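PDB 3EEY: putative rRNA methylase from Clostridium thermocellum ATCC 27405, which probably transfers methyl groups from bound S-adenosylmethionine to an acceptor that may be ribosomal RNA. Local coordinates for residues Q11-I16 with T37-S42; L101-L104 with D108-I111; T117-L122 with L154-G159; I139-G142 with G146-E149. All blocks are in the same frame, centred on the assembly; numbering follows the deposited sequence.

Contact 1. Residues Q11-I16 with T37-S42; sequences QSHDYI and TAFLAS
The rings of His13 and Phe39 lie face to face, their centroids 4.0 Å apart and their planes 29° from parallel. ND1 of His13 sits over the centre of the phenyl ring, whereas Phe39 CD2 falls toward the rim of the imidazole, so the stack is an offset one. At the edge of the histidine ring, in its plane, lies Ser12 OG. The His13 ring is fixed in rotation by a hydrogen bond between NE2 and OD1 of Asp36, which binds S-adenosylmethionine. Phe39 reaches its partner because CG stands anti to the backbone N (chi1 165°), which throws the phenyl across to helix 8-19 until CZ is 3.4 Å from His13 O. On the side of the sheet, Ile16 CG2 lies between two side chains, 3.6 Å from Phe39 CE2 and 3.8 Å from Leu40 CD2. The axes of the two short segments approach to 11.5 Å at 21°, so side chains and not close backbones bridge them. Ile16 and Leu40 also rest on Met98 of strand 94-101. Neighbouring helices laid on one face of a central sheet, the second following the glycine-rich cofactor loop, are typical of the Rossmann-like class I methyltransferase fold.

Contact 2. Residues L101-L104 with D108-I111; sequences LGYL and DHSI. With SAM (S-adenosylmethionine), chain K; SO4 (sulfate ion), chain M.
Aromatic stacking comes first: Tyr103 and His109 meet face to face, with centroids 4.0 Å apart and planes inclined at 24°. Tyr103 CE2 lies over the middle of the imidazole, while His109 ND1 is displaced toward the phenol rim, and the hydroxyl projects past the imidazole rim, Tyr103 OH being 3.4 Å from His109 CE1. The tyrosine reaches this place with CG wedged between its backbone N and carbonyl carbon (chi1 50°).

Both imidazole nitrogens have polar partners. NE2 donates to sulfate O1 over 2.9 Å, a somewhat bent bond, and ND1 has a weak bond to Asp144. The same ion, probably from the crystallisation liquor and also held by Ser106 N, brings O3 to the edge of the tyrosine ring, in its plane.

Cofactor contacts belong to the backbone oxygens of Gly102 and Tyr103 and to the side chain of Leu104. Tyr103 O approaches the methyl carbon CE of S-adenosylmethionine at 3.3 Å, Gly102 O faces C5' at 3.5 Å, and Leu104 CB lies 3.7 Å from the ribose O3'. The backbone angles of Gly102 are ones that call for glycine.

The whole loop links strand 94-101 to helix 115-128: Leu101 is still backbone-bonded to Val138 of strand 133-139, Gly102 pairs with Thr113 just before the helix, and Ile111 leans on the cofactor-binding Gln56.

Contact 3. Residues T117-L122 with L154-G159; sequences TTIQAL and LEFLKG
Leu122 N is bonded to Thr118 O over 2.8 Å within helix 115-128, and this turn presents Leu122 and Ile119 to the C-terminal part of helix 148-157. Ile119 O is hydrogen-bonded to Ser123 OG. The contact itself is apolar. Ile119 CG2 stands over the centre of the Phe156 ring, 3.7 Å from the centroid and only 11° off the normal, which makes it a well-directed CH-pi contact. The other branch takes the base of the same side chain, with Ile119 CG1 3.9 Å from Phe156 CB. Phe156 presents its face in this way because its CG is anti to the backbone N (chi1 166°), extending the ring toward helix 115-128, where it also touches Ser123 and Met126. Leu122 CB touches the ring obliquely at Phe156 CE2, 4.1 Å away. Deeper, Leu122 CD1 and Leu157 CD2 approach to 4.4 Å, and both leucines lie on Ile185, so the leucine layer lies between the helices and strand 181-187. With a phenyl face against a methyl group and leucine branches beneath it, cohesion between these segments comes from dispersion and burial of hydrocarbon, while backbone bonds such as Leu122 N to Thr118 O stay within each helix.

Contact 4. Residues I139-G142 with G146-E149; sequences IYYG and GFEE
Gly142 and Gly146, both at positive phi, a conformation glycine adopts readily, form a single antiparallel hydrogen-bonded pair, their CA atoms 4.4 Å apart, with Gly146 N donating to Gly142 O over 2.8 Å and Gly142 N returning a longer bond of 3.1 Å to Gly146 O. Over the bridge lies Phe147: Gly142 CA sits above one face of its ring, 3.7 Å from Phe147 CZ, as a CH-pi contact displaced toward the rim. Tyr141 meets the same phenyl rim to rim, CD2 being 3.5 Å from Phe147 CD1, with the two planes 66° apart. CB of Tyr141 is also 3.4 Å from Gly146 O.

The bridge closes a loop of three residues at the end of strand 133-139, just before helix 148-157. The sheet has strand order 3-2-1-4-5-7-6, with 181-187, inserted between 133-139 and 165-172, the one reversed strand, as in class I methyltransferases; helix 148-157 leads from strand 133-139 to the outermost strand 165-172.

Phe147 and Tyr141 both touch Cys178 in the loop before strand 181-187, and Tyr141 also touches Ile181 of that strand. The tyrosine hydroxyl is hydrogen-bonded to Pro179 O, and its ring has a cation-pi contact with Lys150 of helix 148-157.

Overall arrangement
The four contacts sit at different places around one Rossmann-like sheet. Contact 1 stands apart from the other three, touching none of them: it is about 21 Å between centres from contact 2 and about 22 Å from contact 3, which lies across the centre of the chain. Contact 2 touches S-adenosylmethionine directly, whereas the side chains of His13 and Tyr141 are about 7 and 11 Å from it. Contacts 2, 3 and 4 touch one another: Leu101 CD2 meets Thr118 CG2 at 3.8 Å, and Thr118 OG1 lies 2.8 Å from Glu149 OE2, a probable hydrogen bond. Contact 4 is nested inside the loop that contact 3 closes, and both use helix 148-157.

Contact 1. Residues Q11-I16 with T37-S42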
loop_
_atom_site.group_PDB
_atom_site.type_symbol
_atom_site.label_atom_id
_atom_site.label_comp_id
_atom_site.label_asym_id
_atom_site.label_seq_id
_atom_site.Cartn_x
_atom_site.Cartn_y
_atom_site.Cartn_z
ATOM N N GLN A 11 -2.890 -5.609 -6.725
ATOM C CA GLN A 11 -1.742 -4.810 -6.303
ATOM C C GLN A 11 -0.417 -5.580 -6.285
ATOM O O GLN A 11 0.630 -5.004 -6.602
ATOM C CB GLN A 11 -2.007 -4.183 -4.939
ATOM C CG GLN A 11 -2.936 -2.990 -4.979
ATOM C CD GLN A 11 -2.892 -2.188 -3.714
ATOM O OE1 GLN A 11 -1.824 -1.746 -3.274
ATOM N NE2 GLN A 11 -4.053 -1.986 -3.115
ATOM N N SER A 12 -0.468 -6.869 -5.924
ATOM C CA SER A 12 0.706 -7.751 -5.998
ATOM C C SER A 12 1.317 -7.795 -7.404
ATOM O O SER A 12 2.531 -7.688 -7.561
ATOM C CB SER A 12 0.378 -9.161 -5.507
ATOM O OG SER A 12 -0.497 -9.849 -6.388
ATOM N N HIS A 13 0.466 -7.909 -8.419
ATOM C CA HIS A 13 0.894 -7.862 -9.816
ATOM C C HIS A 13 1.513 -6.518 -10.209
ATOM O O HIS A 13 2.519 -6.483 -10.919
ATOM C CB HIS A 13 -0.289 -8.179 -10.722
ATOM C CG HIS A 13 -0.667 -9.626 -10.737
ATOM N ND1 HIS A 13 -0.828 -10.340 -11.903
ATOM C CD2 HIS A 13 -0.920 -10.494 -9.729
ATOM C CE1 HIS A 13 -1.166 -11.582 -11.614
ATOM N NE2 HIS A 13 -1.223 -11.702 -10.301
ATOM N N ASP A 14 0.910 -5.422 -9.743
ATOM C CA ASP A 14 1.428 -4.069 -9.965
ATOM C C ASP A 14 2.815 -3.848 -9.357
ATOM O O ASP A 14 3.671 -3.225 -9.988
ATOM C CB ASP A 14 0.455 -3.009 -9.430
ATOM C CG ASP A 14 -0.761 -2.809 -10.330
ATOM O OD1 ASP A 14 -0.865 -3.458 -11.390
ATOM O OD2 ASP A 14 -1.620 -1.978 -9.974
ATOM N N TYR A 15 3.014 -4.357 -8.140
ATOM C CA TYR A 15 4.312 -4.320 -7.466
ATOM C C TYR A 15 5.365 -5.170 -8.165
ATOM O O TYR A 15 6.532 -4.791 -8.208
ATOM C CB TYR A 15 4.185 -4.751 -6.004
ATOM C CG TYR A 15 3.808 -3.627 -5.068
ATOM C CD1 TYR A 15 2.498 -3.486 -4.604
ATOM C CD2 TYR A 15 4.760 -2.700 -4.643
ATOM C CE1 TYR A 15 2.142 -2.446 -3.746
ATOM C CE2 TYR A 15 4.416 -1.660 -3.776
ATOM C CZ TYR A 15 3.107 -1.538 -3.331
ATOM O OH TYR A 15 2.752 -0.511 -2.481
ATOM N N ILE A 16 4.947 -6.308 -8.712
ATOM C CA ILE A 16 5.853 -7.204 -9.426
ATOM C C ILE A 16 6.295 -6.581 -10.760
ATOM O O ILE A 16 7.479 -6.620 -11.093
ATOM C CB ILE A 16 5.252 -8.652 -9.597
ATOM C CG1 ILE A 16 5.143 -9.392 -8.252
ATOM C CG2 ILE A 16 6.059 -9.479 -10.562
ATOM C CD1 ILE A 16 6.451 -9.660 -7.512
ATOM N N THR A 37 2.213 -17.774 -12.296
ATOM C CA THR A 37 3.331 -18.374 -13.030
ATOM C C THR A 37 3.376 -17.855 -14.469
ATOM O O THR A 37 4.439 -17.465 -14.950
ATOM C CB THR A 37 3.270 -19.927 -13.056
ATOM O OG1 THR A 37 2.630 -20.423 -11.873
ATOM C CG2 THR A 37 4.678 -20.514 -13.171
ATOM N N ALA A 38 2.216 -17.840 -15.129
ATOM C CA ALA A 38 2.070 -17.312 -16.491
ATOM C C ALA A 38 2.403 -15.828 -16.542
ATOM O O ALA A 38 3.119 -15.365 -17.440
ATOM C CB ALA A 38 0.658 -17.557 -17.015
ATOM N N PHE A 39 1.874 -15.101 -15.560
ATOM C CA PHE A 39 2.150 -13.679 -15.365
ATOM C C PHE A 39 3.654 -13.383 -15.225
ATOM O O PHE A 39 4.175 -12.484 -15.884
ATOM C CB PHE A 39 1.370 -13.159 -14.145
ATOM C CG PHE A 39 1.833 -11.824 -13.645
ATOM C CD1 PHE A 39 1.607 -10.675 -14.383
ATOM C CD2 PHE A 39 2.482 -11.712 -12.423
ATOM C CE1 PHE A 39 2.033 -9.436 -13.922
ATOM C CE2 PHE A 39 2.904 -10.480 -11.956
ATOM C CZ PHE A 39 2.682 -9.339 -12.708
ATOM N N LEU A 40 4.336 -14.144 -14.373
ATOM C CA LEU A 40 5.786 -14.021 -14.200
ATOM C C LEU A 40 6.573 -14.386 -15.463
ATOM O O LEU A 40 7.570 -13.731 -15.795
ATOM C CB LEU A 40 6.264 -14.863 -13.017
ATOM C CG LEU A 40 5.992 -14.352 -11.601
ATOM C CD1 LEU A 40 6.262 -15.441 -10.575
ATOM C CD2 LEU A 40 6.795 -13.098 -11.279
ATOM N N ALA A 41 6.108 -15.417 -16.168
ATOM C CA ALA A 41 6.714 -15.868 -17.420
ATOM C C ALA A 41 6.662 -14.825 -18.542
ATOM O O ALA A 41 7.617 -14.682 -19.308
ATOM C CB ALA A 41 6.076 -17.174 -17.869
ATOM N N SER A 42 5.556 -14.087 -18.619
ATOM C CA SER A 42 5.385 -13.062 -19.646
ATOM C C SER A 42 6.245 -11.830 -19.392
ATOM O O SER A 42 6.683 -11.171 -20.335
ATOM C CB SER A 42 3.920 -12.649 -19.750
ATOM O OG SER A 42 3.520 -11.947 -18.584
#

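Contact 2. Residues L101-L104 with D108-I111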
loop_
_atom_site.group_PDB
_atom_site.type_symbol
_atom_site.label_atom_id
_atom_site.label_comp_id
_atom_site.label_asym_id
_atom_site.label_seq_id
_atom_site.Cartn_x
_atom_site.Cartn_y
_atom_site.Cartn_z
ATOM N N LEU A 101 -1.283 -17.224 -0.320
ATOM C CA LEU A 101 -1.489 -18.127 0.814
ATOM C C LEU A 101 -2.925 -18.597 0.992
ATOM O O LEU A 101 -3.841 -17.790 1.055
ATOM C CB LEU A 101 -1.010 -17.469 2.113
ATOM C CG LEU A 101 0.436 -16.986 2.209
ATOM C CD1 LEU A 101 0.703 -16.555 3.643
ATOM C CD2 LEU A 101 1.385 -18.088 1.793
ATOM N N GLY A 102 -3.099 -19.911 1.109
ATOM C CA GLY A 102 -4.412 -20.532 1.300
ATOM C C GLY A 102 -4.472 -21.888 0.620
ATOM O O GLY A 102 -3.448 -22.552 0.469
ATOM N N TYR A 103 -5.669 -22.304 0.203
ATOM C CA TYR A 103 -5.845 -23.569 -0.536
ATOM C C TYR A 103 -6.017 -23.356 -2.046
ATOM O O TYR A 103 -6.256 -22.230 -2.491
ATOM C CB TYR A 103 -7.028 -24.387 0.020
ATOM C CG TYR A 103 -8.320 -23.615 0.189
ATOM C CD1 TYR A 103 -8.775 -23.264 1.459
ATOM C CD2 TYR A 103 -9.090 -23.235 -0.916
ATOM C CE1 TYR A 103 -9.962 -22.552 1.629
ATOM C CE2 TYR A 103 -10.277 -22.513 -0.758
ATOM C CZ TYR A 103 -10.710 -22.182 0.519
ATOM O OH TYR A 103 -11.884 -21.477 0.692
ATOM N N LEU A 104 -5.911 -24.441 -2.815
ATOM C CA LEU A 104 -6.149 -24.420 -4.265
ATOM C C LEU A 104 -7.627 -24.178 -4.604
ATOM O O LEU A 104 -8.499 -24.916 -4.128
ATOM C CB LEU A 104 -5.654 -25.725 -4.912
ATOM C CG LEU A 104 -5.907 -26.015 -6.401
ATOM C CD1 LEU A 104 -5.246 -25.003 -7.309
ATOM C CD2 LEU A 104 -5.434 -27.413 -6.766
ATOM N N ASP A 108 -8.858 -29.327 -3.458
ATOM C CA ASP A 108 -8.961 -29.817 -2.082
ATOM C C ASP A 108 -8.781 -28.678 -1.065
ATOM O O ASP A 108 -7.691 -28.100 -0.945
ATOM C CB ASP A 108 -7.916 -30.915 -1.846
ATOM C CG ASP A 108 -8.341 -31.934 -0.796
ATOM O OD1 ASP A 108 -9.177 -31.613 0.082
ATOM O OD2 ASP A 108 -7.820 -33.069 -0.854
ATOM N N HIS A 109 -9.858 -28.377 -0.337
ATOM C CA HIS A 109 -9.898 -27.265 0.621
ATOM C C HIS A 109 -9.073 -27.487 1.893
ATOM O O HIS A 109 -8.717 -26.523 2.580
ATOM C CB HIS A 109 -11.349 -26.936 0.993
ATOM C CG HIS A 109 -12.020 -25.994 0.039
ATOM N ND1 HIS A 109 -12.791 -24.934 0.463
ATOM C CD2 HIS A 109 -12.029 -25.949 -1.315
ATOM C CE1 HIS A 109 -13.254 -24.281 -0.589
ATOM N NE2 HIS A 109 -12.803 -24.874 -1.680
ATOM N N SER A 110 -8.780 -28.752 2.197
ATOM C CA SER A 110 -8.032 -29.118 3.401
ATOM C C SER A 110 -6.511 -29.091 3.198
ATOM O O SER A 110 -5.758 -29.051 4.172
ATOM C CB SER A 110 -8.492 -30.481 3.938
ATOM O OG SER A 110 -8.019 -31.546 3.132
ATOM N N ILE A 111 -6.066 -29.112 1.943
ATOM C CA ILE A 111 -4.637 -28.991 1.628
ATOM C C ILE A 111 -4.257 -27.527 1.360
ATOM O O ILE A 111 -4.460 -26.992 0.260
ATOM C CB ILE A 111 -4.198 -29.915 0.460
ATOM C CG1 ILE A 111 -4.602 -31.370 0.747
ATOM C CG2 ILE A 111 -2.685 -29.811 0.239
ATOM C CD1 ILE A 111 -4.517 -32.304 -0.451
HETATM N N SAM K . -1.155 -18.367 -7.292
HETATM C CA SAM K . -2.127 -19.504 -7.326
HETATM C C SAM K . -3.022 -19.461 -8.567
HETATM O O SAM K . -4.095 -20.073 -8.627
HETATM O OXT SAM K . -2.676 -18.814 -9.555
HETATM C CB SAM K . -2.929 -19.562 -6.031
HETATM C CG SAM K . -2.199 -20.319 -4.926
HETATM S SD SAM K . -3.305 -21.229 -3.814
HETATM C CE SAM K . -4.030 -19.854 -2.877
HETATM C "C5'" SAM K . -2.098 -21.938 -2.661
HETATM C "C4'" SAM K . -1.297 -23.055 -3.337
HETATM O "O4'" SAM K . -0.120 -23.352 -2.610
HETATM C "C3'" SAM K . -2.092 -24.354 -3.453
HETATM O "O3'" SAM K . -2.041 -24.790 -4.792
HETATM C "C2'" SAM K . -1.382 -25.328 -2.533
HETATM O "O2'" SAM K . -1.417 -26.663 -3.003
HETATM C "C1'" SAM K . 0.031 -24.756 -2.524
HETATM N N9 SAM K . 0.820 -25.135 -1.336
HETATM C C8 SAM K . 0.375 -25.510 -0.090
HETATM N N7 SAM K . 1.456 -25.772 0.687
HETATM C C5 SAM K . 2.575 -25.570 -0.052
HETATM C C6 SAM K . 3.934 -25.688 0.222
HETATM N N6 SAM K . 4.379 -26.061 1.419
HETATM N N1 SAM K . 4.839 -25.414 -0.779
HETATM C C2 SAM K . 4.435 -25.028 -2.038
HETATM N N3 SAM K . 3.093 -24.903 -2.296
HETATM C C4 SAM K . 2.183 -25.173 -1.325
HETATM S S SO4 M . -12.661 -22.189 -4.233
HETATM O O1 SO4 M . -12.321 -23.609 -4.261
HETATM O O2 SO4 M . -13.824 -21.986 -3.373
HETATM O O3 SO4 M . -11.531 -21.428 -3.707
HETATM O O4 SO4 M . -12.964 -21.732 -5.588
#

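Contact 3. Residues T117-L122 with L154-G159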
loop_
_atom_site.group_PDB
_atom_site.type_symbol
_atom_site.label_atom_id
_atom_site.label_comp_id
_atom_site.label_asym_id
_atom_site.label_seq_id
_atom_site.Cartn_x
_atom_site.Cartn_y
_atom_site.Cartn_z
ATOM N N THR A 117 5.911 -23.764 7.443
ATOM C CA THR A 117 6.572 -23.929 6.149
ATOM C C THR A 117 6.579 -22.630 5.357
ATOM O O THR A 117 7.514 -22.368 4.593
ATOM C CB THR A 117 5.947 -25.095 5.328
ATOM O OG1 THR A 117 4.520 -24.987 5.327
ATOM C CG2 THR A 117 6.308 -26.440 5.943
ATOM N N THR A 118 5.540 -21.816 5.546
ATOM C CA THR A 118 5.462 -20.490 4.921
ATOM C C THR A 118 6.568 -19.589 5.453
ATOM O O THR A 118 7.290 -18.970 4.667
ATOM C CB THR A 118 4.086 -19.824 5.118
ATOM O OG1 THR A 118 3.061 -20.666 4.574
ATOM C CG2 THR A 118 4.038 -18.467 4.423
ATOM N N ILE A 119 6.714 -19.553 6.781
ATOM C CA ILE A 119 7.788 -18.803 7.444
ATOM C C ILE A 119 9.184 -19.269 6.979
ATOM O O ILE A 119 10.054 -18.446 6.686
ATOM C CB ILE A 119 7.624 -18.851 9.004
ATOM C CG1 ILE A 119 6.456 -17.961 9.436
ATOM C CG2 ILE A 119 8.891 -18.406 9.716
ATOM C CD1 ILE A 119 5.839 -18.331 10.765
ATOM N N GLN A 120 9.378 -20.585 6.901
ATOM C CA GLN A 120 10.601 -21.174 6.345
ATOM C C GLN A 120 10.882 -20.701 4.921
ATOM O O GLN A 120 11.988 -20.244 4.635
ATOM C CB GLN A 120 10.503 -22.694 6.315
ATOM C CG GLN A 120 10.953 -23.410 7.547
ATOM C CD GLN A 120 11.130 -24.878 7.267
ATOM O OE1 GLN A 120 12.067 -25.275 6.568
ATOM N NE2 GLN A 120 10.216 -25.697 7.787
ATOM N N ALA A 121 9.883 -20.823 4.038
ATOM C CA ALA A 121 10.006 -20.376 2.636
ATOM C C ALA A 121 10.277 -18.891 2.520
ATOM O O ALA A 121 11.047 -18.475 1.652
ATOM C CB ALA A 121 8.780 -20.719 1.855
ATOM N N LEU A 122 9.641 -18.096 3.387
ATOM C CA LEU A 122 9.894 -16.656 3.434
ATOM C C LEU A 122 11.337 -16.325 3.810
ATOM O O LEU A 122 11.916 -15.420 3.234
ATOM C CB LEU A 122 8.918 -15.943 4.368
ATOM C CG LEU A 122 7.486 -15.755 3.871
ATOM C CD1 LEU A 122 6.570 -15.394 5.031
ATOM C CD2 LEU A 122 7.414 -14.716 2.768
ATOM N N LEU A 154 2.470 -12.737 9.933
ATOM C CA LEU A 154 2.592 -11.326 10.273
ATOM C C LEU A 154 3.450 -11.076 11.516
ATOM O O LEU A 154 4.239 -10.132 11.541
ATOM C CB LEU A 154 1.209 -10.668 10.415
ATOM C CG LEU A 154 0.408 -10.425 9.123
ATOM C CD1 LEU A 154 -1.013 -9.947 9.413
ATOM C CD2 LEU A 154 1.101 -9.442 8.187
ATOM N N GLU A 155 3.316 -11.934 12.523
ATOM C CA GLU A 155 4.148 -11.843 13.730
ATOM C C GLU A 155 5.618 -12.104 13.416
ATOM O O GLU A 155 6.495 -11.441 13.966
ATOM C CB GLU A 155 3.654 -12.799 14.823
ATOM C CG GLU A 155 4.170 -12.448 16.210
ATOM C CD GLU A 155 4.001 -13.577 17.212
ATOM O OE1 GLU A 155 3.325 -14.578 16.892
ATOM O OE2 GLU A 155 4.552 -13.462 18.328
ATOM N N PHE A 156 5.878 -13.062 12.529
ATOM C CA PHE A 156 7.225 -13.298 12.023
ATOM C C PHE A 156 7.780 -12.097 11.255
ATOM O O PHE A 156 8.927 -11.692 11.466
ATOM C CB PHE A 156 7.281 -14.561 11.141
ATOM C CG PHE A 156 8.553 -14.677 10.327
ATOM C CD1 PHE A 156 9.769 -14.978 10.944
ATOM C CD2 PHE A 156 8.533 -14.481 8.945
ATOM C CE1 PHE A 156 10.944 -15.080 10.206
ATOM C CE2 PHE A 156 9.702 -14.571 8.191
ATOM C CZ PHE A 156 10.913 -14.876 8.821
ATOM N N LEU A 157 6.970 -11.546 10.356
ATOM C CA LEU A 157 7.404 -10.451 9.480
ATOM C C LEU A 157 7.591 -9.101 10.171
ATOM O O LEU A 157 8.367 -8.272 9.690
ATOM C CB LEU A 157 6.474 -10.309 8.285
ATOM C CG LEU A 157 6.566 -11.438 7.256
ATOM C CD1 LEU A 157 5.485 -11.263 6.217
ATOM C CD2 LEU A 157 7.935 -11.505 6.606
ATOM N N LYS A 158 6.910 -8.896 11.299
ATOM C CA LYS A 158 7.141 -7.731 12.157
ATOM C C LYS A 158 8.556 -7.696 12.726
ATOM O O LYS A 158 9.062 -6.613 13.049
ATOM C CB LYS A 158 6.143 -7.702 13.319
ATOM C CG LYS A 158 4.761 -7.159 12.973
ATOM C CD LYS A 158 3.733 -7.532 14.047
ATOM C CE LYS A 158 2.296 -7.262 13.599
ATOM N NZ LYS A 158 1.939 -5.817 13.693
ATOM N N GLY A 159 9.186 -8.871 12.835
ATOM C CA GLY A 159 10.523 -9.013 13.408
ATOM C C GLY A 159 11.698 -8.877 12.450
ATOM O O GLY A 159 12.844 -8.862 12.877
#

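Contact 4. Residues I139-G142 with G146-E149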
loop_
_atom_site.group_PDB
_atom_site.type_symbol
_atom_site.label_atom_id
_atom_site.label_comp_id
_atom_site.label_asym_id
_atom_site.label_seq_id
_atom_site.Cartn_x
_atom_site.Cartn_y
_atom_site.Cartn_z
ATOM N N ILE A 139 -2.266 -12.701 1.518
ATOM C CA ILE A 139 -2.704 -13.548 2.620
ATOM C C ILE A 139 -4.222 -13.649 2.615
ATOM O O ILE A 139 -4.920 -12.652 2.795
ATOM C CB ILE A 139 -2.226 -13.011 4.001
ATOM C CG1 ILE A 139 -0.698 -12.898 4.047
ATOM C CG2 ILE A 139 -2.733 -13.912 5.131
ATOM C CD1 ILE A 139 -0.153 -12.127 5.248
ATOM N N TYR A 140 -4.728 -14.857 2.389
ATOM C CA TYR A 140 -6.146 -15.151 2.549
ATOM C C TYR A 140 -6.362 -15.816 3.883
ATOM O O TYR A 140 -5.530 -16.596 4.343
ATOM C CB TYR A 140 -6.647 -16.087 1.470
ATOM C CG TYR A 140 -6.569 -15.536 0.071
ATOM C CD1 TYR A 140 -7.698 -15.013 -0.552
ATOM C CD2 TYR A 140 -5.373 -15.562 -0.648
ATOM C CE1 TYR A 140 -7.633 -14.519 -1.856
ATOM C CE2 TYR A 140 -5.301 -15.069 -1.938
ATOM C CZ TYR A 140 -6.425 -14.546 -2.537
ATOM O OH TYR A 140 -6.352 -14.056 -3.823
ATOM N N TYR A 141 -7.504 -15.528 4.485
ATOM C CA TYR A 141 -7.803 -15.969 5.835
ATOM C C TYR A 141 -9.312 -16.015 6.005
ATOM O O TYR A 141 -10.045 -15.689 5.075
ATOM C CB TYR A 141 -7.133 -15.052 6.877
ATOM C CG TYR A 141 -7.535 -13.589 6.826
ATOM C CD1 TYR A 141 -7.207 -12.788 5.731
ATOM C CD2 TYR A 141 -8.210 -12.997 7.890
ATOM C CE1 TYR A 141 -7.565 -11.464 5.679
ATOM C CE2 TYR A 141 -8.571 -11.653 7.851
ATOM C CZ TYR A 141 -8.244 -10.891 6.738
ATOM O OH TYR A 141 -8.588 -9.553 6.673
ATOM N N GLY A 142 -9.772 -16.432 7.183
ATOM C CA GLY A 142 -11.194 -16.672 7.416
ATOM C C GLY A 142 -11.602 -17.940 6.704
ATOM O O GLY A 142 -10.742 -18.711 6.271
ATOM N N GLY A 146 -9.037 -20.236 7.924
ATOM C CA GLY A 146 -8.840 -19.839 9.318
ATOM C C GLY A 146 -7.862 -18.683 9.448
ATOM O O GLY A 146 -7.490 -18.070 8.452
ATOM N N PHE A 147 -7.420 -18.403 10.672
ATOM C CA PHE A 147 -6.699 -17.159 10.968
ATOM C C PHE A 147 -5.268 -17.336 11.473
ATOM O O PHE A 147 -4.531 -16.361 11.598
ATOM C CB PHE A 147 -7.473 -16.352 12.008
ATOM C CG PHE A 147 -8.850 -15.939 11.573
ATOM C CD1 PHE A 147 -9.040 -14.762 10.856
ATOM C CD2 PHE A 147 -9.967 -16.709 11.905
ATOM C CE1 PHE A 147 -10.312 -14.367 10.457
ATOM C CE2 PHE A 147 -11.240 -16.315 11.520
ATOM C CZ PHE A 147 -11.406 -15.142 10.793
ATOM N N GLU A 148 -4.892 -18.577 11.757
ATOM C CA GLU A 148 -3.638 -18.911 12.426
ATOM C C GLU A 148 -2.401 -18.588 11.579
ATOM O O GLU A 148 -1.386 -18.132 12.105
ATOM C CB GLU A 148 -3.665 -20.400 12.813
ATOM C CG GLU A 148 -2.451 -20.938 13.576
ATOM C CD GLU A 148 -2.199 -22.427 13.313
ATOM O OE1 GLU A 148 -2.944 -23.050 12.517
ATOM O OE2 GLU A 148 -1.242 -22.975 13.900
ATOM N N GLU A 149 -2.501 -18.836 10.275
ATOM C CA GLU A 149 -1.421 -18.549 9.337
ATOM C C GLU A 149 -1.179 -17.061 9.177
ATOM O O GLU A 149 -0.028 -16.621 9.226
ATOM C CB GLU A 149 -1.677 -19.191 7.971
ATOM C CG GLU A 149 -0.558 -18.907 6.980
ATOM C CD GLU A 149 -0.665 -19.708 5.719
ATOM O OE1 GLU A 149 -1.777 -19.824 5.160
ATOM O OE2 GLU A 149 0.383 -20.201 5.273
#